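Local structure of tryparedoxin II (Crithidia fasciculata, 1I5G) at residues A[34-39]-A[45-50]; A[65-70]-A[79-84]; A[102-107]-A[113-118]. The protein probably acts as a thioredoxin-like dithiol-disulfide oxidoreductase that draws reducing equivalents from trypanothione, and is captured here with glutathionylspermidine bound. The protein carries 1 engineered substitution. All coordinates share one frame; numbering follows the deposited sequence.

Contact 1 of 3, residues A[34-39]-A[45-50]; sequences YFSASW and AFTPQL. With TS5 (glutathionylspermidine), chain C.
Tyr34 and Thr47 meet through their hydroxyls, and this polar link joins strand 30-36 to helix 41-57. Tyr34 OH and Thr47 OG1 are hydrogen-bonded at 2.7 Å. Thr47 OG1 sits at the phenol edge in the plane of the ring; the threonine holds this oxygen anti to its own carbonyl carbon (chi1 -72°), which leaves CG2 opposite the backbone N and turns OG1 to the phenol. The buried oxygen is shared, because Tyr80 OH and the backbone O of Ser43 also bond to Thr47 OG1. Ser36 OG approaches the phenol too, at 3.0 Å from Tyr34 OH, in a weak bond; the stronger partner of Ser36 OG is Tyr80 OH.

The pairing belongs to the first beta-alpha-beta unit of the thioredoxin-like fold, in which the helix returns across the sheet nearly antiparallel to the strand, at 152°, with the axes of the two short segments 10.4 Å apart at closest approach.

Apolar contacts fill the space between. Leu50 CD2 stands over the centre of one face of the Tyr34 ring in a CH-pi contact, 3.8 Å from the centroid, while Ser36 CB lies above the rim of the opposite face. Phe46 comes in obliquely: the two ring planes are inclined at 68°, and Phe46 CD2 is 3.7 Å from Tyr34 CE1, which lies at the edge of the Phe46 ring.

Ligand contact falls to the loop after the strand, where Trp39 CZ3 approaches CB2 of glutathionylspermidine to 3.5 Å and Trp39 NE1 is bonded to Trp70 O.

Contact 2 of 3, residues A[65-70]-A[79-84]; sequences VMLISW and DYYAKM
Leu67 on strand 63-69 packs against Tyr81 and Met84 on the segment 79-84, which carries the last part of helix 74-81, joining strand and helix within the beta-alpha-beta unit of strand 63-69, helix 74-81 and strand 87-88. One methyl does most of the work. Because Leu67 holds CG opposite its backbone N (chi1 175°), the branch reaches out from the sheet, and Leu67 CD2 arrives 3.9 Å from Tyr81 CB and equally 3.9 Å from Met84 SD. The tyrosine and leucine side chains run past each other in opposite senses, with the methyl meeting the root of the aromatic side chain and the near ring atom Tyr81 CD1, at 4.0 Å from Leu67 CD2. At the other end of the side chain Tyr81 OH is hydrogen-bonded to Trp86 O.

Met84 closes a type I turn that begins at Tyr81, its N donating to Tyr81 O. The Met84 chain is extended beyond CG, chi3 being -175°, and it crosses Leu67 at about a right angle, laying the sulfur against one methyl and Met84 CE beside the other, Leu67 CD1. The same terminal methyl, Met84 CE, rests over the centre of one face of the Tyr80 ring, 3.3 Å above its plane.

Contact 3 of 3, residues A[102-107]-A[113-118]; sequences TGFDVK and VGVEAD. With TS5 (glutathionylspermidine), chain C.
The Phe104 ring carries Val113 CG1 on one face: the methyl lies 4.2 Å from the ring centroid, 15° off the normal, a CH-pi contact displaced toward the rim on the side of CG. Val115, two residues further along strand 111-116, reaches the far end of the same ring obliquely, its CG2 lying 3.8 Å from Phe104 CZ. Phe6 and Phe33 also meet the ring, their planes inclined to it by roughly 50° and 55°, and Ile122 of the neighbouring strand touches it as well.

Each valine offers a different branch. In Val113 the methyl used, CG1, is anti to the backbone N, whereas Val115 reaches out with CG2, the methyl opposite the carbonyl carbon. The two alternate residues thus line up along the length of the ring, with Gly114 between them. Cutting Phe104 back to an alanine is likely to deprive Val113 CG1 and Val115 CG2 of the ring they rest on and open a gap between helix end and sheet.

Phe104 is the first residue to leave helical geometry after helix 94-103. The turn that follows is a Schellman motif with Asp105 at positive phi, where Val106 N returns to Thr101 O and Asp105 N to Thr102 O at 3.2 Å. From there the chain runs to Lys107, whose backbone O is 3.3 Å from C3 of glutathionylspermidine. Helix 94-103, the Phe104 ring and the ligand-lining loop ahead of strand 111-116 are arranged as in the thioredoxin fold, where the Ile109-Pro110 segment, part of the glutathionylspermidine pocket, probably corresponds to the cis-proline loop.

Three contacts on one mixed sheet show how a thioredoxin-like core is tied to its binding surface. Contacts 1 and 2, with centres about 8 Å apart, share a polar junction: Tyr80 OH of contact 2 lies 2.7 Å from Ser36 OG and 2.8 Å from Thr47 OG1, both of contact 1. Contact 3 is centred about 17 Å from each of the others, yet packs on both, with Phe35 CE1 3.7 Å from Val106 CG2 and Trp70 CZ2 3.9 Å from Val106 CG1. Contacts 1 and 3 supply Trp39 and Lys107 to the glutathionylspermidine pocket; in contact 2 the Leu67 side chain stays about 13 Å from the ligand, although Trp70 O holds Trp39 NE1.

Contact 1 of 3, residues A[34-39]-A[45-50]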
loop_
_atom_site.group_PDB
_atom_site.type_symbol
_atom_site.label_atom_id
_atom_site.label_comp_id
_atom_site.label_asym_id
_atom_site.label_seq_id
_atom_site.Cartn_x
_atom_site.Cartn_y
_atom_site.Cartn_z
ATOM N N TYR A 34 1.515 -0.634 -1.501
ATOM C CA TYR A 34 2.511 -1.629 -1.134
ATOM C C TYR A 34 2.341 -2.860 -2.005
ATOM O O TYR A 34 1.423 -3.665 -1.862
ATOM C CB TYR A 34 2.348 -2.034 0.356
ATOM C CG TYR A 34 3.288 -3.125 0.846
ATOM C CD1 TYR A 34 4.572 -3.193 0.349
ATOM C CD2 TYR A 34 2.911 -4.088 1.780
ATOM C CE1 TYR A 34 5.441 -4.142 0.753
ATOM C CE2 TYR A 34 3.789 -5.046 2.181
ATOM C CZ TYR A 34 5.072 -5.088 1.673
ATOM O OH TYR A 34 5.990 -6.067 2.037
ATOM N N PHE A 35 3.247 -3.020 -2.956
ATOM C CA PHE A 35 3.279 -4.145 -3.888
ATOM C C PHE A 35 4.070 -5.263 -3.250
ATOM O O PHE A 35 5.272 -5.098 -2.950
ATOM C CB PHE A 35 3.907 -3.671 -5.210
ATOM C CG PHE A 35 3.055 -2.621 -5.909
ATOM C CD1 PHE A 35 3.114 -1.297 -5.530
ATOM C CD2 PHE A 35 2.196 -2.966 -6.948
ATOM C CE1 PHE A 35 2.323 -0.345 -6.169
ATOM C CE2 PHE A 35 1.419 -2.035 -7.570
ATOM C CZ PHE A 35 1.493 -0.745 -7.177
ATOM N N SER A 36 3.414 -6.397 -3.026
ATOM C CA SER A 36 4.035 -7.487 -2.280
ATOM C C SER A 36 3.268 -8.785 -2.525
ATOM O O SER A 36 2.163 -8.757 -3.083
ATOM C CB SER A 36 3.910 -7.120 -0.793
ATOM O OG SER A 36 4.732 -7.903 0.053
ATOM N N ALA A 37 3.812 -9.910 -2.094
ATOM C CA ALA A 37 3.178 -11.212 -2.214
ATOM C C ALA A 37 3.887 -12.222 -1.332
ATOM O O ALA A 37 5.082 -12.090 -1.083
ATOM C CB ALA A 37 3.188 -11.744 -3.650
ATOM N N SER A 38 3.133 -13.218 -0.873
ATOM C CA SER A 38 3.741 -14.181 0.026
ATOM C C SER A 38 4.695 -15.121 -0.703
ATOM O O SER A 38 5.548 -15.721 -0.029
ATOM C CB SER A 38 2.694 -14.938 0.828
ATOM O OG SER A 38 2.030 -15.790 -0.050
ATOM N N TRP A 39 4.637 -15.296 -2.017
ATOM C CA TRP A 39 5.576 -16.194 -2.701
ATOM C C TRP A 39 6.957 -15.567 -2.751
ATOM O O TRP A 39 7.896 -16.291 -3.082
ATOM C CB TRP A 39 5.088 -16.469 -4.108
ATOM C CG TRP A 39 4.977 -15.302 -5.037
ATOM C CD1 TRP A 39 3.852 -14.584 -5.343
ATOM C CD2 TRP A 39 6.006 -14.686 -5.829
ATOM N NE1 TRP A 39 4.121 -13.578 -6.235
ATOM C CE2 TRP A 39 5.448 -13.616 -6.563
ATOM C CE3 TRP A 39 7.375 -14.929 -6.009
ATOM C CZ2 TRP A 39 6.174 -12.823 -7.430
ATOM C CZ3 TRP A 39 8.081 -14.107 -6.888
ATOM C CH2 TRP A 39 7.490 -13.093 -7.584
ATOM N N ALA A 45 9.846 -10.657 4.089
ATOM C CA ALA A 45 10.784 -10.177 5.099
ATOM C C ALA A 45 10.692 -8.680 5.321
ATOM O O ALA A 45 11.095 -8.140 6.344
ATOM C CB ALA A 45 12.170 -10.534 4.641
ATOM N N PHE A 46 10.171 -7.938 4.349
ATOM C CA PHE A 46 10.007 -6.489 4.514
ATOM C C PHE A 46 8.709 -6.145 5.243
ATOM O O PHE A 46 8.658 -5.153 5.973
ATOM C CB PHE A 46 10.051 -5.722 3.175
ATOM C CG PHE A 46 9.679 -4.262 3.265
ATOM C CD1 PHE A 46 10.517 -3.350 3.913
ATOM C CD2 PHE A 46 8.516 -3.745 2.708
ATOM C CE1 PHE A 46 10.193 -2.006 4.006
ATOM C CE2 PHE A 46 8.195 -2.419 2.801
ATOM C CZ PHE A 46 9.031 -1.534 3.456
ATOM N N THR A 47 7.662 -6.938 5.053
ATOM C CA THR A 47 6.363 -6.695 5.677
ATOM C C THR A 47 6.408 -6.386 7.182
ATOM O O THR A 47 5.805 -5.412 7.627
ATOM C CB THR A 47 5.403 -7.845 5.327
ATOM O OG1 THR A 47 5.055 -7.701 3.928
ATOM C CG2 THR A 47 4.092 -7.787 6.130
ATOM N N PRO A 48 7.063 -7.190 8.016
ATOM C CA PRO A 48 7.114 -6.867 9.447
ATOM C C PRO A 48 7.752 -5.522 9.781
ATOM O O PRO A 48 7.308 -4.876 10.732
ATOM C CB PRO A 48 7.923 -8.033 10.049
ATOM C CG PRO A 48 8.528 -8.774 8.916
ATOM C CD PRO A 48 7.758 -8.445 7.685
ATOM N N GLN A 49 8.763 -5.116 9.022
ATOM C CA GLN A 49 9.393 -3.818 9.182
ATOM C C GLN A 49 8.377 -2.739 8.874
ATOM O O GLN A 49 8.355 -1.705 9.547
ATOM C CB GLN A 49 10.567 -3.599 8.242
ATOM C CG GLN A 49 11.721 -4.579 8.542
ATOM C CD GLN A 49 12.706 -4.624 7.385
ATOM O OE1 GLN A 49 12.281 -4.813 6.251
ATOM N NE2 GLN A 49 14.004 -4.450 7.621
ATOM N N LEU A 50 7.535 -2.922 7.861
ATOM C CA LEU A 50 6.498 -1.973 7.491
ATOM C C LEU A 50 5.386 -1.988 8.546
ATOM O O LEU A 50 4.847 -0.940 8.874
ATOM C CB LEU A 50 6.011 -2.233 6.080
ATOM C CG LEU A 50 4.960 -1.233 5.580
ATOM C CD1 LEU A 50 5.448 0.204 5.619
ATOM C CD2 LEU A 50 4.502 -1.644 4.183
HETATM N N1 TS5 C . 16.581 -7.622 -3.897
HETATM C CA1 TS5 C . 15.435 -6.874 -4.462
HETATM C C1 TS5 C . 14.609 -6.270 -3.358
HETATM O OE1 TS5 C . 13.830 -5.324 -3.614
HETATM O OE2 TS5 C . 14.715 -6.750 -2.201
HETATM C CB1 TS5 C . 14.498 -7.722 -5.326
HETATM C CG1 TS5 C . 13.674 -8.710 -4.509
HETATM C CD1 TS5 C . 13.240 -9.787 -5.463
HETATM O O1 TS5 C . 14.025 -10.724 -5.931
HETATM N N2 TS5 C . 11.966 -9.821 -5.845
HETATM C CA2 TS5 C . 11.433 -10.575 -6.938
HETATM C C2 TS5 C . 10.725 -9.771 -8.004
HETATM O O2 TS5 C . 9.902 -8.755 -7.701
HETATM C CB2 TS5 C . 10.373 -11.515 -6.361
HETATM S SG2 TS5 C . 10.835 -12.390 -4.844
HETATM N N3 TS5 C . 11.015 -10.280 -9.216
HETATM C CA3 TS5 C . 10.262 -9.798 -10.355
HETATM C C3 TS5 C . 11.129 -9.118 -11.383
HETATM O O3 TS5 C . 12.121 -8.402 -10.910
HETATM N "N1'" TS5 C . 10.989 -9.179 -12.700
HETATM C "C1'" TS5 C . 11.551 -8.157 -13.549
HETATM C "C2'" TS5 C . 12.542 -8.873 -14.449
HETATM N "N2'" TS5 C . 14.107 -8.534 -16.361
HETATM C "C3'" TS5 C . 13.024 -7.954 -15.574
HETATM C "C4'" TS5 C . 14.612 -7.680 -17.428
HETATM C "C5'" TS5 C . 15.332 -8.421 -18.558
HETATM C "C6'" TS5 C . 15.692 -7.533 -19.750
HETATM C "C7'" TS5 C . 16.887 -8.046 -20.547
HETATM N "N3'" TS5 C . 17.246 -7.288 -21.742
#

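Contact 2 of 3, residues A[65-70]-A[79-84]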
loop_
_atom_site.group_PDB
_atom_site.type_symbol
_atom_site.label_atom_id
_atom_site.label_comp_id
_atom_site.label_asym_id
_atom_site.label_seq_id
_atom_site.Cartn_x
_atom_site.Cartn_y
_atom_site.Cartn_z
ATOM N N VAL A 65 -1.558 2.602 4.399
ATOM C CA VAL A 65 -0.901 1.654 3.515
ATOM C C VAL A 65 -1.993 0.824 2.872
ATOM O O VAL A 65 -2.973 0.437 3.513
ATOM C CB VAL A 65 0.141 0.791 4.258
ATOM C CG1 VAL A 65 0.654 -0.365 3.442
ATOM C CG2 VAL A 65 1.267 1.642 4.859
ATOM N N MET A 66 -1.826 0.535 1.578
ATOM C CA MET A 66 -2.735 -0.321 0.846
ATOM C C MET A 66 -1.976 -1.420 0.130
ATOM O O MET A 66 -1.180 -1.135 -0.763
ATOM C CB MET A 66 -3.552 0.442 -0.159
ATOM C CG MET A 66 -4.724 -0.428 -0.606
ATOM S SD MET A 66 -5.677 0.403 -1.873
ATOM C CE MET A 66 -6.514 1.718 -0.704
ATOM N N LEU A 67 -2.245 -2.663 0.482
ATOM C CA LEU A 67 -1.650 -3.800 -0.202
ATOM C C LEU A 67 -2.201 -3.918 -1.610
ATOM O O LEU A 67 -3.424 -3.976 -1.776
ATOM C CB LEU A 67 -2.025 -5.093 0.544
ATOM C CG LEU A 67 -1.576 -6.402 -0.102
ATOM C CD1 LEU A 67 -0.055 -6.452 -0.194
ATOM C CD2 LEU A 67 -2.126 -7.610 0.602
ATOM N N ILE A 68 -1.271 -3.976 -2.566
ATOM C CA ILE A 68 -1.569 -4.273 -3.968
ATOM C C ILE A 68 -0.880 -5.615 -4.191
ATOM O O ILE A 68 0.338 -5.708 -4.296
ATOM C CB ILE A 68 -1.083 -3.171 -4.906
ATOM C CG1 ILE A 68 -1.547 -1.780 -4.479
ATOM C CG2 ILE A 68 -1.583 -3.519 -6.308
ATOM C CD1 ILE A 68 -3.041 -1.634 -4.291
ATOM N N SER A 69 -1.671 -6.686 -4.252
ATOM C CA SER A 69 -1.126 -8.038 -4.140
ATOM C C SER A 69 -0.722 -8.692 -5.434
ATOM O O SER A 69 -1.507 -8.782 -6.369
ATOM C CB SER A 69 -2.177 -8.927 -3.467
ATOM O OG SER A 69 -1.861 -10.303 -3.593
ATOM N N TRP A 70 0.506 -9.187 -5.470
ATOM C CA TRP A 70 0.937 -10.067 -6.537
ATOM C C TRP A 70 0.822 -11.516 -6.100
ATOM O O TRP A 70 1.531 -12.383 -6.617
ATOM C CB TRP A 70 2.378 -9.767 -6.933
ATOM C CG TRP A 70 2.638 -8.545 -7.756
ATOM C CD1 TRP A 70 1.798 -7.511 -8.067
ATOM C CD2 TRP A 70 3.873 -8.241 -8.426
ATOM N NE1 TRP A 70 2.429 -6.585 -8.862
ATOM C CE2 TRP A 70 3.706 -7.015 -9.095
ATOM C CE3 TRP A 70 5.113 -8.883 -8.527
ATOM C CZ2 TRP A 70 4.711 -6.432 -9.843
ATOM C CZ3 TRP A 70 6.111 -8.293 -9.269
ATOM C CH2 TRP A 70 5.899 -7.083 -9.925
ATOM N N ASP A 79 -4.471 -15.333 3.483
ATOM C CA ASP A 79 -3.560 -15.599 4.584
ATOM C C ASP A 79 -2.500 -14.521 4.779
ATOM O O ASP A 79 -2.143 -14.195 5.917
ATOM C CB ASP A 79 -2.856 -16.951 4.346
ATOM C CG ASP A 79 -3.795 -18.156 4.376
ATOM O OD1 ASP A 79 -4.914 -18.041 4.902
ATOM O OD2 ASP A 79 -3.400 -19.222 3.859
ATOM N N TYR A 80 -1.980 -13.943 3.695
ATOM C CA TYR A 80 -0.928 -12.958 3.784
ATOM C C TYR A 80 -1.514 -11.625 4.254
ATOM O O TYR A 80 -0.963 -11.000 5.139
ATOM C CB TYR A 80 -0.342 -12.830 2.372
ATOM C CG TYR A 80 0.913 -11.972 2.282
ATOM C CD1 TYR A 80 1.910 -12.027 3.251
ATOM C CD2 TYR A 80 1.105 -11.115 1.213
ATOM C CE1 TYR A 80 3.067 -11.253 3.174
ATOM C CE2 TYR A 80 2.257 -10.337 1.130
ATOM C CZ TYR A 80 3.234 -10.411 2.121
ATOM O OH TYR A 80 4.389 -9.663 2.063
ATOM N N TYR A 81 -2.628 -11.193 3.667
ATOM C CA TYR A 81 -3.259 -9.951 4.084
ATOM C C TYR A 81 -3.738 -10.032 5.525
ATOM O O TYR A 81 -3.678 -9.037 6.222
ATOM C CB TYR A 81 -4.396 -9.557 3.135
ATOM C CG TYR A 81 -5.101 -8.304 3.587
ATOM C CD1 TYR A 81 -4.410 -7.125 3.878
ATOM C CD2 TYR A 81 -6.477 -8.275 3.759
ATOM C CE1 TYR A 81 -5.094 -6.001 4.318
ATOM C CE2 TYR A 81 -7.153 -7.150 4.196
ATOM C CZ TYR A 81 -6.458 -5.999 4.486
ATOM O OH TYR A 81 -7.157 -4.905 4.915
ATOM N N ALA A 82 -4.199 -11.190 5.989
ATOM C CA ALA A 82 -4.579 -11.328 7.400
ATOM C C ALA A 82 -3.455 -11.007 8.372
ATOM O O ALA A 82 -3.756 -10.688 9.537
ATOM C CB ALA A 82 -5.088 -12.754 7.662
ATOM N N LYS A 83 -2.180 -11.033 7.975
ATOM C CA LYS A 83 -1.045 -10.662 8.832
ATOM C C LYS A 83 -0.884 -9.159 8.935
ATOM O O LYS A 83 -0.071 -8.700 9.728
ATOM C CB LYS A 83 0.263 -11.226 8.281
ATOM C CG LYS A 83 0.226 -12.745 8.156
ATOM C CD LYS A 83 1.451 -13.414 7.539
ATOM C CE LYS A 83 1.405 -14.957 7.550
ATOM N NZ LYS A 83 2.672 -15.513 6.950
ATOM N N MET A 84 -1.610 -8.370 8.155
ATOM C CA MET A 84 -1.363 -6.926 8.026
ATOM C C MET A 84 -2.445 -6.083 8.646
ATOM O O MET A 84 -3.618 -6.476 8.604
ATOM C CB MET A 84 -1.276 -6.594 6.532
ATOM C CG MET A 84 -0.210 -7.356 5.795
ATOM S SD MET A 84 -0.311 -7.099 3.992
ATOM C CE MET A 84 0.936 -8.209 3.452
#

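Contact 3 of 3, residues A[102-107]-A[113-118]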
loop_
_atom_site.group_PDB
_atom_site.type_symbol
_atom_site.label_atom_id
_atom_site.label_comp_id
_atom_site.label_asym_id
_atom_site.label_seq_id
_atom_site.Cartn_x
_atom_site.Cartn_y
_atom_site.Cartn_z
ATOM N N THR A 102 1.276 -1.086 -13.645
ATOM C CA THR A 102 1.761 -0.323 -14.784
ATOM C C THR A 102 1.910 1.156 -14.465
ATOM O O THR A 102 2.909 1.818 -14.789
ATOM C CB THR A 102 0.739 -0.513 -15.887
ATOM O OG1 THR A 102 0.795 -1.890 -16.261
ATOM C CG2 THR A 102 1.129 0.274 -17.173
ATOM N N GLY A 103 0.913 1.700 -13.789
ATOM C CA GLY A 103 0.893 3.126 -13.531
ATOM C C GLY A 103 2.018 3.645 -12.667
ATOM O O GLY A 103 2.441 4.801 -12.790
ATOM N N PHE A 104 2.539 2.834 -11.756
ATOM C CA PHE A 104 3.623 3.246 -10.876
ATOM C C PHE A 104 4.935 2.558 -11.217
ATOM O O PHE A 104 5.843 2.513 -10.381
ATOM C CB PHE A 104 3.299 2.911 -9.420
ATOM C CG PHE A 104 2.139 3.666 -8.833
ATOM C CD1 PHE A 104 1.864 4.996 -9.101
ATOM C CD2 PHE A 104 1.276 3.048 -7.950
ATOM C CE1 PHE A 104 0.793 5.638 -8.549
ATOM C CE2 PHE A 104 0.198 3.714 -7.381
ATOM C CZ PHE A 104 -0.051 5.010 -7.679
ATOM N N ASP A 105 5.001 2.017 -12.420
ATOM C CA ASP A 105 6.272 1.493 -12.916
ATOM C C ASP A 105 6.857 0.402 -12.049
ATOM O O ASP A 105 8.081 0.321 -11.862
ATOM C CB ASP A 105 7.353 2.570 -12.940
ATOM C CG ASP A 105 6.980 3.752 -13.779
ATOM O OD1 ASP A 105 6.307 3.585 -14.821
ATOM O OD2 ASP A 105 7.374 4.877 -13.404
ATOM N N VAL A 106 5.988 -0.454 -11.534
ATOM C CA VAL A 106 6.496 -1.441 -10.591
ATOM C C VAL A 106 6.996 -2.645 -11.356
ATOM O O VAL A 106 6.236 -3.320 -12.057
ATOM C CB VAL A 106 5.386 -1.880 -9.631
ATOM C CG1 VAL A 106 5.918 -2.893 -8.636
ATOM C CG2 VAL A 106 4.807 -0.699 -8.888
ATOM N N LYS A 107 8.287 -2.908 -11.227
ATOM C CA LYS A 107 8.879 -4.040 -11.944
ATOM C C LYS A 107 9.300 -5.167 -11.016
ATOM O O LYS A 107 9.477 -6.311 -11.433
ATOM C CB LYS A 107 10.077 -3.626 -12.799
ATOM C CG LYS A 107 9.798 -2.413 -13.699
ATOM C CD LYS A 107 8.950 -2.774 -14.908
ATOM C CE LYS A 107 8.812 -1.595 -15.878
ATOM N NZ LYS A 107 8.035 -2.028 -17.075
ATOM N N VAL A 113 5.058 2.816 -2.844
ATOM C CA VAL A 113 4.927 4.092 -3.552
ATOM C C VAL A 113 3.940 4.980 -2.816
ATOM O O VAL A 113 2.772 4.614 -2.619
ATOM C CB VAL A 113 4.449 3.871 -4.994
ATOM C CG1 VAL A 113 4.221 5.187 -5.715
ATOM C CG2 VAL A 113 5.492 3.011 -5.741
ATOM N N GLY A 114 4.371 6.155 -2.397
ATOM C CA GLY A 114 3.535 7.097 -1.696
ATOM C C GLY A 114 2.983 8.142 -2.617
ATOM O O GLY A 114 3.690 8.743 -3.467
ATOM N N VAL A 115 1.693 8.386 -2.458
ATOM C CA VAL A 115 0.919 9.334 -3.239
ATOM C C VAL A 115 0.122 10.271 -2.351
ATOM O O VAL A 115 -0.364 9.869 -1.295
ATOM C CB VAL A 115 -0.039 8.554 -4.133
ATOM C CG1 VAL A 115 -0.869 9.456 -4.960
ATOM C CG2 VAL A 115 0.701 7.516 -4.992
ATOM N N GLU A 116 -0.016 11.539 -2.715
ATOM C CA GLU A 116 -0.875 12.469 -1.993
ATOM C C GLU A 116 -2.311 12.180 -2.430
ATOM O O GLU A 116 -2.666 12.280 -3.603
ATOM C CB GLU A 116 -0.509 13.918 -2.349
ATOM C CG GLU A 116 -1.317 14.967 -1.603
ATOM C CD GLU A 116 -1.165 16.399 -2.044
ATOM O OE1 GLU A 116 -0.627 16.671 -3.118
ATOM O OE2 GLU A 116 -1.631 17.254 -1.264
ATOM N N ALA A 117 -3.196 11.835 -1.497
ATOM C CA ALA A 117 -4.574 11.453 -1.812
ATOM C C ALA A 117 -5.310 12.583 -2.519
ATOM O O ALA A 117 -6.020 12.294 -3.464
ATOM C CB ALA A 117 -5.326 11.045 -0.562
ATOM N N ASP A 118 -5.139 13.818 -2.088
ATOM C CA ASP A 118 -6.031 14.871 -2.578
ATOM C C ASP A 118 -5.682 15.272 -4.000
ATOM O O ASP A 118 -6.577 15.646 -4.741
ATOM C CB ASP A 118 -6.012 16.061 -1.628
ATOM C CG ASP A 118 -6.711 15.782 -0.313
ATOM O OD1 ASP A 118 -7.329 14.713 -0.158
ATOM O OD2 ASP A 118 -6.643 16.646 0.581
HETATM N N1 TS5 C . 16.581 -7.622 -3.897
HETATM C CA1 TS5 C . 15.435 -6.874 -4.462
HETATM C C1 TS5 C . 14.609 -6.270 -3.358
HETATM O OE1 TS5 C . 13.830 -5.324 -3.614
HETATM O OE2 TS5 C . 14.715 -6.750 -2.201
HETATM C CB1 TS5 C . 14.498 -7.722 -5.326
HETATM C CG1 TS5 C . 13.674 -8.710 -4.509
HETATM C CD1 TS5 C . 13.240 -9.787 -5.463
HETATM O O1 TS5 C . 14.025 -10.724 -5.931
HETATM N N2 TS5 C . 11.966 -9.821 -5.845
HETATM C CA2 TS5 C . 11.433 -10.575 -6.938
HETATM C C2 TS5 C . 10.725 -9.771 -8.004
HETATM O O2 TS5 C . 9.902 -8.755 -7.701
HETATM C CB2 TS5 C . 10.373 -11.515 -6.361
HETATM S SG2 TS5 C . 10.835 -12.390 -4.844
HETATM N N3 TS5 C . 11.015 -10.280 -9.216
HETATM C CA3 TS5 C . 10.262 -9.798 -10.355
HETATM C C3 TS5 C . 11.129 -9.118 -11.383
HETATM O O3 TS5 C . 12.121 -8.402 -10.910
HETATM N "N1'" TS5 C . 10.989 -9.179 -12.700
HETATM C "C1'" TS5 C . 11.551 -8.157 -13.549
HETATM C "C2'" TS5 C . 12.542 -8.873 -14.449
HETATM N "N2'" TS5 C . 14.107 -8.534 -16.361
HETATM C "C3'" TS5 C . 13.024 -7.954 -15.574
HETATM C "C4'" TS5 C . 14.612 -7.680 -17.428
HETATM C "C5'" TS5 C . 15.332 -8.421 -18.558
HETATM C "C6'" TS5 C . 15.692 -7.533 -19.750
HETATM C "C7'" TS5 C . 16.887 -8.046 -20.547
HETATM N "N3'" TS5 C . 17.246 -7.288 -21.742
#